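Local atomic coordinates of probable glutamine synthetase (PDB entry 4HPP), a protein that belongs to the glutamine synthetase family, pairing an N-terminal domain with a catalytic domain that here holds a magnesium ion and glutamic acid. Residues A[84-89]-A[213-218]; A[113-118]-A[349-354]; A[223-228]-A[434-439]; A[64-69]-A[94-99]; A[13-18]-A[340-345]. All coordinates share one frame; numbering follows the deposited sequence.

Interaction 1. Residues A[84-89]-A[213-218]; sequences AAAPAL and ARQMGL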
# COMPACT_ATOMS: atom_id res chain seq x y z
N ALA A 84 14.40 0.57 -14.50
CA ALA A 84 14.27 0.78 -15.98
C ALA A 84 13.89 2.22 -16.35
O ALA A 84 14.11 2.66 -17.49
CB ALA A 84 13.30 -0.22 -16.59
N ALA A 85 13.45 2.98 -15.33
CA ALA A 85 13.04 4.36 -15.50
C ALA A 85 14.20 5.35 -15.29
O ALA A 85 13.99 6.58 -15.33
CB ALA A 85 11.86 4.68 -14.59
N ALA A 86 15.42 4.85 -15.05
CA ALA A 86 16.50 5.75 -14.61
C ALA A 86 17.32 6.27 -15.78
O ALA A 86 17.43 5.66 -16.80
CB ALA A 86 17.39 5.11 -13.56
N PRO A 87 17.90 7.44 -15.62
CA PRO A 87 18.56 7.96 -16.80
C PRO A 87 19.81 7.11 -17.10
O PRO A 87 20.41 6.53 -16.19
CB PRO A 87 18.96 9.39 -16.38
CG PRO A 87 18.21 9.67 -15.05
CD PRO A 87 18.02 8.32 -14.43
N ALA A 88 20.23 7.04 -18.37
CA ALA A 88 21.53 6.50 -18.61
C ALA A 88 22.52 7.27 -17.68
O ALA A 88 22.22 8.36 -17.22
CB ALA A 88 21.91 6.66 -20.07
N LEU A 89 23.65 6.65 -17.40
CA LEU A 89 24.80 7.30 -16.87
C LEU A 89 25.74 7.59 -17.99
O LEU A 89 26.31 6.68 -18.56
CB LEU A 89 25.46 6.34 -15.90
CG LEU A 89 26.65 6.94 -15.11
CD1 LEU A 89 26.28 8.12 -14.21
CD2 LEU A 89 27.33 5.85 -14.29
N ALA A 213 23.79 0.82 -6.80
CA ALA A 213 23.19 0.90 -5.47
C ALA A 213 22.07 1.96 -5.43
O ALA A 213 20.94 1.71 -4.99
CB ALA A 213 24.28 1.15 -4.40
N ARG A 214 22.34 3.15 -5.97
CA ARG A 214 21.30 4.18 -5.96
C ARG A 214 20.04 3.63 -6.63
O ARG A 214 18.95 3.81 -6.09
CB ARG A 214 21.77 5.46 -6.63
CG ARG A 214 20.80 6.64 -6.50
CD ARG A 214 21.21 7.79 -7.43
NE ARG A 214 21.06 7.45 -8.84
CZ ARG A 214 19.93 7.55 -9.53
NH1 ARG A 214 18.80 7.96 -8.98
NH2 ARG A 214 19.91 7.21 -10.79
N GLN A 215 20.20 2.92 -7.76
CA GLN A 215 19.04 2.51 -8.54
C GLN A 215 18.17 1.49 -7.80
O GLN A 215 16.99 1.34 -8.12
CB GLN A 215 19.41 2.02 -9.93
CG GLN A 215 19.89 3.14 -10.81
CD GLN A 215 19.93 2.74 -12.26
OE1 GLN A 215 19.24 1.80 -12.68
NE2 GLN A 215 20.76 3.44 -13.03
N MET A 216 18.73 0.87 -6.76
CA MET A 216 18.02 -0.22 -6.05
C MET A 216 17.59 0.25 -4.67
O MET A 216 16.91 -0.48 -3.95
CB MET A 216 18.91 -1.47 -5.95
CG MET A 216 19.38 -2.01 -7.32
SD MET A 216 20.27 -3.57 -7.33
CE MET A 216 18.94 -4.75 -7.27
N GLY A 217 17.99 1.48 -4.31
CA GLY A 217 17.52 2.07 -3.06
C GLY A 217 18.54 1.65 -2.02
O GLY A 217 18.31 1.82 -0.85
N LEU A 218 19.68 1.11 -2.45
CA LEU A 218 20.76 0.74 -1.54
C LEU A 218 21.77 1.84 -1.46
O LEU A 218 21.72 2.84 -2.17
CB LEU A 218 21.41 -0.58 -1.96
CG LEU A 218 20.39 -1.74 -2.10
CD1 LEU A 218 20.95 -2.96 -2.82
CD2 LEU A 218 19.70 -2.20 -0.81
O HOH W 1 20.70 3.66 -15.83

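Interaction 2. Residues A[113-118]-A[349-354]; sequences RAEVER and VLIAGR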
# COMPACT_ATOMS: atom_id res chain seq x y z
N ARG A 113 49.03 11.45 -16.62
CA ARG A 113 49.36 11.31 -18.03
C ARG A 113 50.79 11.73 -18.42
O ARG A 113 51.30 11.30 -19.45
CB ARG A 113 48.38 12.05 -18.91
CG ARG A 113 48.72 11.84 -20.38
CD ARG A 113 47.69 12.43 -21.32
NE ARG A 113 47.74 13.90 -21.36
CZ ARG A 113 47.01 14.70 -20.59
NH1 ARG A 113 46.15 14.19 -19.70
NH2 ARG A 113 47.14 16.02 -20.71
N ALA A 114 51.41 12.60 -17.62
CA ALA A 114 52.73 13.14 -17.94
C ALA A 114 53.75 12.14 -17.47
O ALA A 114 54.87 12.05 -18.00
CB ALA A 114 52.95 14.48 -17.25
N GLU A 115 53.35 11.39 -16.45
CA GLU A 115 54.20 10.43 -15.77
C GLU A 115 54.22 9.16 -16.55
O GLU A 115 55.26 8.51 -16.68
CB GLU A 115 53.68 10.19 -14.34
CG GLU A 115 54.44 9.14 -13.54
CD GLU A 115 55.88 9.55 -13.30
OE1 GLU A 115 56.17 10.73 -13.57
OE2 GLU A 115 56.70 8.71 -12.84
N VAL A 116 53.07 8.80 -17.08
CA VAL A 116 53.01 7.71 -18.06
C VAL A 116 53.85 7.96 -19.34
O VAL A 116 54.65 7.11 -19.72
CB VAL A 116 51.55 7.31 -18.36
CG1 VAL A 116 51.46 6.23 -19.45
CG2 VAL A 116 50.90 6.86 -17.04
N GLU A 117 53.69 9.14 -19.95
CA GLU A 117 54.66 9.68 -20.94
C GLU A 117 56.16 9.45 -20.57
O GLU A 117 56.87 8.78 -21.32
CB GLU A 117 54.39 11.17 -21.25
CG GLU A 117 55.25 11.82 -22.36
CD GLU A 117 55.26 11.06 -23.71
OE1 GLU A 117 56.19 11.32 -24.54
OE2 GLU A 117 54.37 10.20 -23.97
N ARG A 118 56.61 10.00 -19.43
CA ARG A 118 57.96 9.80 -18.88
C ARG A 118 58.29 8.31 -18.76
O ARG A 118 59.46 7.90 -18.89
CB ARG A 118 58.14 10.44 -17.49
CG ARG A 118 58.00 11.94 -17.47
CD ARG A 118 58.41 12.55 -16.14
NE ARG A 118 57.43 12.52 -15.06
CZ ARG A 118 56.46 13.43 -14.86
NH1 ARG A 118 56.27 14.42 -15.70
NH2 ARG A 118 55.65 13.34 -13.82
N VAL A 349 52.75 6.59 -7.06
CA VAL A 349 53.42 5.30 -6.89
C VAL A 349 54.41 5.10 -8.04
O VAL A 349 55.58 4.74 -7.81
CB VAL A 349 52.39 4.13 -6.83
CG1 VAL A 349 53.07 2.75 -6.96
CG2 VAL A 349 51.53 4.24 -5.57
N LEU A 350 53.96 5.37 -9.25
CA LEU A 350 54.79 5.12 -10.43
C LEU A 350 55.99 6.05 -10.37
O LEU A 350 57.05 5.71 -10.90
CB LEU A 350 54.01 5.33 -11.72
CG LEU A 350 53.16 4.25 -12.44
CD1 LEU A 350 52.38 4.90 -13.60
CD2 LEU A 350 54.01 3.12 -12.99
N ILE A 351 55.83 7.19 -9.68
CA ILE A 351 56.91 8.18 -9.54
C ILE A 351 58.04 7.57 -8.73
O ILE A 351 59.18 7.44 -9.23
CB ILE A 351 56.45 9.54 -8.92
CG1 ILE A 351 55.90 10.48 -10.00
CG2 ILE A 351 57.64 10.29 -8.34
CD1 ILE A 351 55.02 11.58 -9.48
N ALA A 352 57.73 7.17 -7.49
CA ALA A 352 58.74 6.68 -6.57
C ALA A 352 59.42 5.47 -7.16
O ALA A 352 60.63 5.29 -6.97
CB ALA A 352 58.14 6.36 -5.21
N GLY A 353 58.65 4.65 -7.87
CA GLY A 353 59.17 3.51 -8.64
C GLY A 353 60.16 4.00 -9.66
O GLY A 353 61.30 3.49 -9.72
N ARG A 354 59.76 5.00 -10.44
CA ARG A 354 60.65 5.62 -11.44
C ARG A 354 61.95 6.05 -10.76
O ARG A 354 63.01 5.64 -11.18
CB ARG A 354 60.02 6.85 -12.13
CG ARG A 354 60.16 6.93 -13.65
CD ARG A 354 60.09 8.37 -14.22
NE ARG A 354 59.24 9.35 -13.49
CZ ARG A 354 59.67 10.46 -12.88
NH1 ARG A 354 60.95 10.76 -12.89
NH2 ARG A 354 58.82 11.29 -12.24

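Interaction 3. Residues A[223-228]-A[434-439]; sequences APLPAP and DLCRHY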
# COMPACT_ATOMS: atom_id res chain seq x y z
N ALA A 223 34.53 4.07 2.43
CA ALA A 223 35.46 4.71 3.39
C ALA A 223 36.44 3.66 3.87
O ALA A 223 36.06 2.48 3.96
CB ALA A 223 34.71 5.28 4.58
N PRO A 224 37.69 4.06 4.18
CA PRO A 224 38.61 3.05 4.69
C PRO A 224 38.02 2.26 5.87
O PRO A 224 38.19 1.04 5.90
CB PRO A 224 39.88 3.85 5.12
CG PRO A 224 39.75 5.19 4.50
CD PRO A 224 38.32 5.39 4.04
N LEU A 225 37.34 2.93 6.81
CA LEU A 225 36.66 2.21 7.89
C LEU A 225 35.15 2.48 7.88
O LEU A 225 34.69 3.60 8.23
CB LEU A 225 37.30 2.48 9.27
CG LEU A 225 36.71 1.60 10.39
CD1 LEU A 225 37.17 0.14 10.29
CD2 LEU A 225 37.03 2.16 11.77
N PRO A 226 34.37 1.48 7.45
CA PRO A 226 32.92 1.67 7.21
C PRO A 226 32.12 2.05 8.48
O PRO A 226 31.14 2.80 8.41
CB PRO A 226 32.46 0.31 6.72
CG PRO A 226 33.57 -0.65 6.97
CD PRO A 226 34.85 0.15 7.04
N ALA A 227 32.52 1.50 9.61
CA ALA A 227 31.90 1.81 10.91
C ALA A 227 32.80 1.31 12.04
O ALA A 227 33.62 0.40 11.86
CB ALA A 227 30.51 1.19 11.03
N PRO A 228 32.66 1.90 13.23
CA PRO A 228 33.64 1.50 14.25
C PRO A 228 33.77 -0.03 14.49
O PRO A 228 32.75 -0.74 14.59
CB PRO A 228 33.12 2.24 15.49
CG PRO A 228 32.54 3.49 14.92
CD PRO A 228 31.75 2.95 13.74
N ASP A 434 33.79 8.96 15.89
CA ASP A 434 33.23 10.12 15.16
C ASP A 434 33.87 10.38 13.78
O ASP A 434 33.21 10.71 12.80
CB ASP A 434 33.34 11.34 16.06
CG ASP A 434 32.77 11.07 17.45
OD1 ASP A 434 31.80 10.26 17.49
OD2 ASP A 434 33.28 11.62 18.49
N LEU A 435 35.17 10.21 13.72
CA LEU A 435 35.95 10.45 12.54
C LEU A 435 35.61 9.40 11.49
O LEU A 435 35.50 9.70 10.32
CB LEU A 435 37.39 10.26 12.94
CG LEU A 435 38.45 10.72 11.97
CD1 LEU A 435 38.19 12.19 11.59
CD2 LEU A 435 39.80 10.48 12.63
N CYS A 436 35.45 8.17 11.95
CA CYS A 436 35.10 7.07 11.09
C CYS A 436 33.66 7.20 10.62
O CYS A 436 33.35 7.02 9.43
CB CYS A 436 35.33 5.75 11.81
SG CYS A 436 34.14 4.52 11.31
N ARG A 437 32.79 7.59 11.52
CA ARG A 437 31.42 7.80 11.15
C ARG A 437 31.38 8.99 10.24
O ARG A 437 30.54 9.07 9.31
CB ARG A 437 30.51 8.06 12.36
CG ARG A 437 30.23 6.86 13.26
CD ARG A 437 29.45 7.36 14.50
NE ARG A 437 29.38 6.39 15.61
CZ ARG A 437 30.07 6.50 16.75
NH1 ARG A 437 30.87 7.54 16.96
NH2 ARG A 437 29.93 5.57 17.70
N HIS A 438 32.26 9.93 10.52
CA HIS A 438 32.23 11.16 9.76
C HIS A 438 32.52 10.74 8.35
O HIS A 438 31.73 11.04 7.50
CB HIS A 438 33.17 12.26 10.32
CG HIS A 438 33.11 13.58 9.55
ND1 HIS A 438 32.03 14.39 9.56
CD2 HIS A 438 34.06 14.19 8.70
CE1 HIS A 438 32.26 15.46 8.74
NE2 HIS A 438 33.51 15.34 8.23
N TYR A 439 33.62 10.00 8.11
CA TYR A 439 34.07 9.71 6.72
C TYR A 439 33.21 8.67 5.96
O TYR A 439 33.03 8.76 4.73
CB TYR A 439 35.57 9.37 6.65
CG TYR A 439 36.44 10.60 6.62
CD1 TYR A 439 36.85 11.17 5.41
CD2 TYR A 439 36.84 11.22 7.80
CE1 TYR A 439 37.62 12.32 5.38
CE2 TYR A 439 37.60 12.38 7.77
CZ TYR A 439 37.99 12.92 6.57
OH TYR A 439 38.74 14.05 6.58
O HOH W 2 35.47 5.90 7.90

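Interaction 4. Residues A[64-69]-A[94-99]; sequences GDLRLL and GNLVET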
# COMPACT_ATOMS: atom_id res chain seq x y z
N GLY A 64 42.09 33.50 -12.29
CA GLY A 64 41.18 33.32 -13.43
C GLY A 64 40.78 31.87 -13.56
O GLY A 64 41.61 30.98 -13.37
N ASP A 65 39.50 31.63 -13.89
CA ASP A 65 38.93 30.28 -14.04
C ASP A 65 39.36 29.40 -15.28
O ASP A 65 39.94 29.90 -16.24
CB ASP A 65 37.40 30.29 -13.78
CG ASP A 65 36.63 31.22 -14.70
OD1 ASP A 65 37.21 32.19 -15.25
OD2 ASP A 65 35.41 30.99 -14.85
N LEU A 66 39.08 28.09 -15.20
CA LEU A 66 39.67 27.07 -16.09
C LEU A 66 38.66 26.41 -17.04
O LEU A 66 37.46 26.61 -16.92
CB LEU A 66 40.26 25.95 -15.22
CG LEU A 66 41.36 26.23 -14.19
CD1 LEU A 66 41.40 25.14 -13.14
CD2 LEU A 66 42.70 26.34 -14.86
N ARG A 67 39.16 25.58 -17.96
CA ARG A 67 38.32 24.72 -18.77
C ARG A 67 38.53 23.29 -18.35
O ARG A 67 39.64 22.91 -18.11
CB ARG A 67 38.67 24.80 -20.24
CG ARG A 67 38.52 26.15 -20.87
CD ARG A 67 37.18 26.79 -20.60
NE ARG A 67 36.05 26.03 -21.11
CZ ARG A 67 34.80 26.47 -21.06
NH1 ARG A 67 34.55 27.65 -20.53
NH2 ARG A 67 33.80 25.72 -21.52
N LEU A 68 37.43 22.52 -18.28
CA LEU A 68 37.44 21.09 -18.04
C LEU A 68 37.19 20.46 -19.41
O LEU A 68 36.06 20.52 -19.93
CB LEU A 68 36.32 20.68 -17.08
CG LEU A 68 36.23 19.17 -16.80
CD1 LEU A 68 37.62 18.62 -16.46
CD2 LEU A 68 35.23 18.75 -15.71
N LEU A 69 38.23 19.86 -19.95
CA LEU A 69 38.26 19.44 -21.35
C LEU A 69 38.10 17.92 -21.45
O LEU A 69 39.07 17.20 -21.22
CB LEU A 69 39.60 19.84 -21.96
CG LEU A 69 39.57 20.39 -23.39
CD1 LEU A 69 38.82 21.70 -23.41
CD2 LEU A 69 40.99 20.56 -23.89
N GLY A 94 37.88 14.38 -18.02
CA GLY A 94 38.45 15.51 -18.68
C GLY A 94 39.71 15.92 -17.96
O GLY A 94 39.94 15.54 -16.78
N ASN A 95 40.54 16.67 -18.67
CA ASN A 95 41.69 17.32 -18.06
C ASN A 95 41.37 18.83 -17.90
O ASN A 95 40.65 19.40 -18.74
CB ASN A 95 42.95 17.12 -18.91
CG ASN A 95 43.10 15.70 -19.46
OD1 ASN A 95 42.89 14.70 -18.77
ND2 ASN A 95 43.50 15.62 -20.73
N LEU A 96 41.88 19.45 -16.83
CA LEU A 96 41.79 20.89 -16.54
C LEU A 96 42.92 21.69 -17.17
O LEU A 96 44.11 21.34 -17.04
CB LEU A 96 41.82 21.13 -15.04
CG LEU A 96 40.65 20.58 -14.22
CD1 LEU A 96 40.87 20.78 -12.73
CD2 LEU A 96 39.36 21.28 -14.60
N VAL A 97 42.55 22.78 -17.84
CA VAL A 97 43.50 23.59 -18.62
C VAL A 97 43.11 25.04 -18.47
O VAL A 97 41.96 25.31 -18.18
CB VAL A 97 43.52 23.18 -20.11
CG1 VAL A 97 43.83 21.70 -20.22
CG2 VAL A 97 42.17 23.45 -20.79
N GLU A 98 44.06 25.97 -18.64
CA GLU A 98 43.77 27.44 -18.61
C GLU A 98 43.05 27.81 -19.91
O GLU A 98 42.97 26.95 -20.79
CB GLU A 98 45.07 28.22 -18.39
CG GLU A 98 45.47 28.34 -16.90
CD GLU A 98 46.86 27.75 -16.58
OE1 GLU A 98 47.71 27.62 -17.49
OE2 GLU A 98 47.13 27.40 -15.40
N THR A 99 42.48 29.02 -20.06
CA THR A 99 41.51 29.25 -21.20
C THR A 99 42.04 29.13 -22.65
O THR A 99 41.26 28.92 -23.59
CB THR A 99 40.65 30.56 -21.08
OG1 THR A 99 41.46 31.66 -20.64
CG2 THR A 99 39.49 30.39 -20.12

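Interaction 5. Residues A[13-18]-A[340-345]; sequences VTTDLA and TCPHLA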
# COMPACT_ATOMS: atom_id res chain seq x y z
N VAL A 13 33.46 15.24 -16.13
CA VAL A 13 33.95 15.08 -14.78
C VAL A 13 35.45 15.25 -14.60
O VAL A 13 36.25 15.08 -15.53
CB VAL A 13 33.55 13.72 -14.21
CG1 VAL A 13 32.05 13.58 -14.27
CG2 VAL A 13 34.21 12.58 -14.95
N THR A 14 35.83 15.59 -13.37
CA THR A 14 37.22 15.50 -12.94
C THR A 14 37.17 14.91 -11.57
O THR A 14 36.15 15.05 -10.87
CB THR A 14 37.88 16.87 -12.86
OG1 THR A 14 39.28 16.73 -12.54
CG2 THR A 14 37.11 17.77 -11.91
N THR A 15 38.22 14.19 -11.20
CA THR A 15 38.28 13.60 -9.87
C THR A 15 39.33 14.41 -9.13
O THR A 15 40.48 14.46 -9.56
CB THR A 15 38.61 12.11 -9.96
OG1 THR A 15 37.56 11.48 -10.67
CG2 THR A 15 38.80 11.46 -8.57
N ASP A 16 38.93 15.11 -8.06
CA ASP A 16 39.83 16.09 -7.48
C ASP A 16 40.72 15.44 -6.48
O ASP A 16 40.70 14.21 -6.34
CB ASP A 16 39.09 17.30 -6.90
CG ASP A 16 38.20 16.94 -5.76
OD1 ASP A 16 37.22 17.67 -5.49
OD2 ASP A 16 38.50 15.91 -5.14
N LEU A 17 41.51 16.27 -5.81
CA LEU A 17 42.63 15.78 -5.00
C LEU A 17 42.08 15.21 -3.72
O LEU A 17 42.77 14.47 -2.93
CB LEU A 17 43.62 16.91 -4.70
CG LEU A 17 44.16 17.62 -5.93
CD1 LEU A 17 44.97 18.79 -5.42
CD2 LEU A 17 44.99 16.69 -6.79
N ALA A 18 40.80 15.53 -3.56
CA ALA A 18 40.02 15.05 -2.42
C ALA A 18 39.36 13.67 -2.73
O ALA A 18 38.63 13.09 -1.91
CB ALA A 18 39.02 16.13 -2.01
N THR A 340 41.28 8.07 -1.88
CA THR A 340 42.23 8.65 -2.87
C THR A 340 41.62 9.17 -4.15
O THR A 340 40.47 8.94 -4.44
CB THR A 340 43.25 7.62 -3.37
OG1 THR A 340 42.54 6.51 -3.95
CG2 THR A 340 44.10 7.20 -2.20
N CYS A 341 42.43 9.92 -4.90
CA CYS A 341 42.16 10.23 -6.30
C CYS A 341 42.91 9.22 -7.22
O CYS A 341 44.10 9.33 -7.44
CB CYS A 341 42.49 11.71 -6.59
SG CYS A 341 42.75 12.04 -8.35
N PRO A 342 42.22 8.20 -7.75
CA PRO A 342 42.95 7.15 -8.54
C PRO A 342 44.19 7.62 -9.35
O PRO A 342 45.26 6.99 -9.28
CB PRO A 342 41.87 6.61 -9.47
CG PRO A 342 40.59 6.81 -8.72
CD PRO A 342 40.78 7.90 -7.65
N HIS A 343 44.06 8.70 -10.11
CA HIS A 343 45.16 9.33 -10.87
C HIS A 343 46.26 9.88 -10.08
O HIS A 343 47.40 9.74 -10.49
CB HIS A 343 44.61 10.48 -11.63
CG HIS A 343 43.39 10.11 -12.40
ND1 HIS A 343 42.16 10.30 -11.92
CD2 HIS A 343 43.24 9.53 -13.66
CE1 HIS A 343 41.25 9.85 -12.83
NE2 HIS A 343 41.92 9.39 -13.89
N LEU A 344 45.95 10.56 -8.96
CA LEU A 344 47.01 11.09 -8.12
C LEU A 344 47.74 9.95 -7.40
O LEU A 344 48.97 9.89 -7.37
CB LEU A 344 46.46 12.15 -7.15
CG LEU A 344 47.46 12.71 -6.13
CD1 LEU A 344 48.52 13.50 -6.89
CD2 LEU A 344 46.79 13.56 -5.06
N ALA A 345 46.97 9.00 -6.90
CA ALA A 345 47.54 7.87 -6.20
C ALA A 345 48.43 7.07 -7.12
O ALA A 345 49.57 6.82 -6.75
CB ALA A 345 46.45 7.02 -5.59

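Interaction 1. Residues A[84-89]-A[213-218]
The irregular chain of 84-89 passes the C-terminal turn of helix 213-216 without joining it, the nearest CA atoms being those of A86 and Q215 at 7.3 Å. The A86 methyl bears on the middle of the Q215 amide: CB is 3.7 Å from CD of Q215 and only slightly farther from its OE1 and NE2. Q215 reaches this place because CG lies beside the backbone N (chi1 -70°) and the chain runs extended beyond it. That amide is pinned by neighbours, OE1 accepting from D83 N and NE2 donating to E211. The R214 guanidinium, salt-bridged to E211, approaches A86 and P87 obliquely, with NH2 4.2 Å from P87 CD. A water bridges the two segments, donating to P87 O at 2.9 Å and accepting from Q215 NE2 at 2.8 Å. P87 O also accepts from R154 of the second subunit, so the loop is bordered by another chain. Just beyond, G217 ends the helix in a Schellman motif, its positive phi (90°) turning the chain. With a methyl against an amide, a looser guanidinium approach, one bridging water and no direct polar bond, the chemistry implies a small, hydrated surface contact whose polar ends are held mostly from outside.

Interaction 2. Residues A[113-118]-A[349-354]
E115 and R354 form the tight centre of this helix pair. R354 grips the carboxylate side-on, NE to OE2 at 2.7 Å and NH2 to OE1 at 3.0 Å, the first bond being fairly straight (161°) and the second more bent. OE2 lies near the guanidinium plane, yet the two flat groups are turned 52° apart, so the fork is twisted. R354 achieves it with a sharp bend at its third torsion, well away from a staggered value. OE1 has a second donor from its own helix, R118 NE at 2.6 Å, and the three residues make a salt-bridge network. R118 NE and R354 NH2 therefore come close around one carboxylate, which probably offsets their like charge, while R118 CD stands over the centre of the R354 guanidinium face. Beside the ion pair, I351 CG1 presses on E115 CD at 3.4 Å, the two side chains crossing at about a right angle. The segments belong to helices 108-121 and 342-358 of the catalytic domain, whose local axes come within 10.3 Å at a crossing angle of 30°, both running the same general way. R354 NH1 is held further by E407. Packing is looser at V116, on the more open side, which points away from the other helix and reaches L350 CD1 only through CG2, at 4.2 Å.

Interaction 3. Residues A[223-228]-A[434-439]
P228 lies over one face of the R437 guanidinium, its CG 4.2 Å above the plane and offset toward the rim; the Y439 ring has L435 O at its edge, in plane. The guanidinium is steadied within its own helix by a salt bridge from NH1 to D434 OD1. At the centre of the contact, C436 pushes its sulfur into the bend of 223-228. SG lies 3.3 Å from L225 O and 3.5 Å from A227 CA, with L225 CD2 and P228 CD each 3.8 Å away. Its chi1 of 147° lies off the staggered value and directs SG against L225 and P228, while CG of L225, anti to its own N, carries CD2 alongside. A water donates to C436 O at 2.8 Å; its link to L225 O is improbably short, so the bridge is doubtful in detail. Farther along, A223 CB rests 3.9 Å from Y439 O, and the Y439 hydroxyl bonds away from the contact to Q51. Helix 432-439, near the C terminus, thus backs a proline-rich loop between strands 219-221 and 235-243. A223 O accepts from N233 and P224 packs on R290, both residues of the glutamic acid pocket, consistent with a second-shell position beside that site.

Interaction 4. Residues A[64-69]-A[94-99]
L69 N donates to N95 O at 2.7 Å, the shortest polar bond of the strand pair and a fairly straight one (166°). The return bond, N95 N to L69 O at 3.0 Å, meets the oxygen from above its carbonyl plane. Two residues along, R67 and V97 repeat the hydrogen-bonded pairing: R67 N reaches V97 O at 2.8 Å, and V97 N reaches R67 O. Between them L68 and L96 form the non-hydrogen-bonded pair, where the L96 CA-H also points at R67 O, 3.3 Å from CA to oxygen. These bonds define a regular antiparallel ladder whose local axes run at 161°. On one face, L68 CD1 meets L96 CD2 at 3.7 Å, the former carried by a CG anti to its N (chi1 179°). On the other, V97 CG2 touches R67 CB at 3.8 Å and lies more distantly from L69 CD2. G94, which has no side chain, lets L69 O come to 3.1 Å from its CA. Outside the ladder, D65 forms a salt bridge with R308 of the second subunit; R308 belongs to the glutamic acid pocket, consistent with the family's placing of active sites between subunits. The pair belongs to the hairpin of strands 66-78 and 89-97 at the middle of a five-stranded sheet. Strand 39-41 flanks 66-78, strand 9-15 lies along 89-97, and helix 108-121 receives N95, whose OD1 accepts from R109.

Interaction 5. Residues A[13-18]-A[340-345]
C341 turns SG anti to its backbone N (chi1 160°), while T15 carries CG2 anti to its own N and OG1 beside it (chi1 -62°), so that sulfur and methyl meet at 4.0 Å. The backbone comes closer still: C341 CB sits 3.1 Å from D16 O, a tight approach. The same CG2 touches P342 CD at 4.2 Å, the side chains crossing at about a right angle. T15 CB stands at the edge of the H343 ring, near its plane, and H343 is also held by a hydrogen bond between NE2 and D200. C341 occupies the N-cap position of helix 342-358, its sulfur accepting from L344 N at 3.6 Å and 157°. The contact therefore sets the end of strand 9-15, in the N-terminal domain, against the first turn of a catalytic-domain helix, with all seven touching residues buried. Just past the strand, L17 turns its CD2 to L344 CD2, 4.0 Å away, in a cluster completed by P108 and by L412, Y416 and M419 of helix 410-427. D16 directs its carboxylate elsewhere: OD1 pairs with R22, and OD2 accepts from I20 N and, weakly, from A18 N.

How the interactions relate
From the N terminus, interaction 5 opens first, at strand 9-15, and closes only at helix 342-358, spanning interactions 4 and 1 entirely. Interaction 4 closes a short hairpin; interaction 1 starts within that hairpin's connecting loop and ends on helix 196-216, so the two cross. Interaction 2 crosses both 1 and 5, sharing helix 342-358 with the latter. Interaction 3 opens after 1 has closed and, reaching the last helix, crosses 2 and 5. Interactions 4 and 5 meet in one sheet, where G94 N lies 3.1 Å from V13 O. Interactions 1 and 5 join the N-terminal and catalytic domains; 2 and 3 stay within the catalytic domain; 1 and 4 both touch the second subunit.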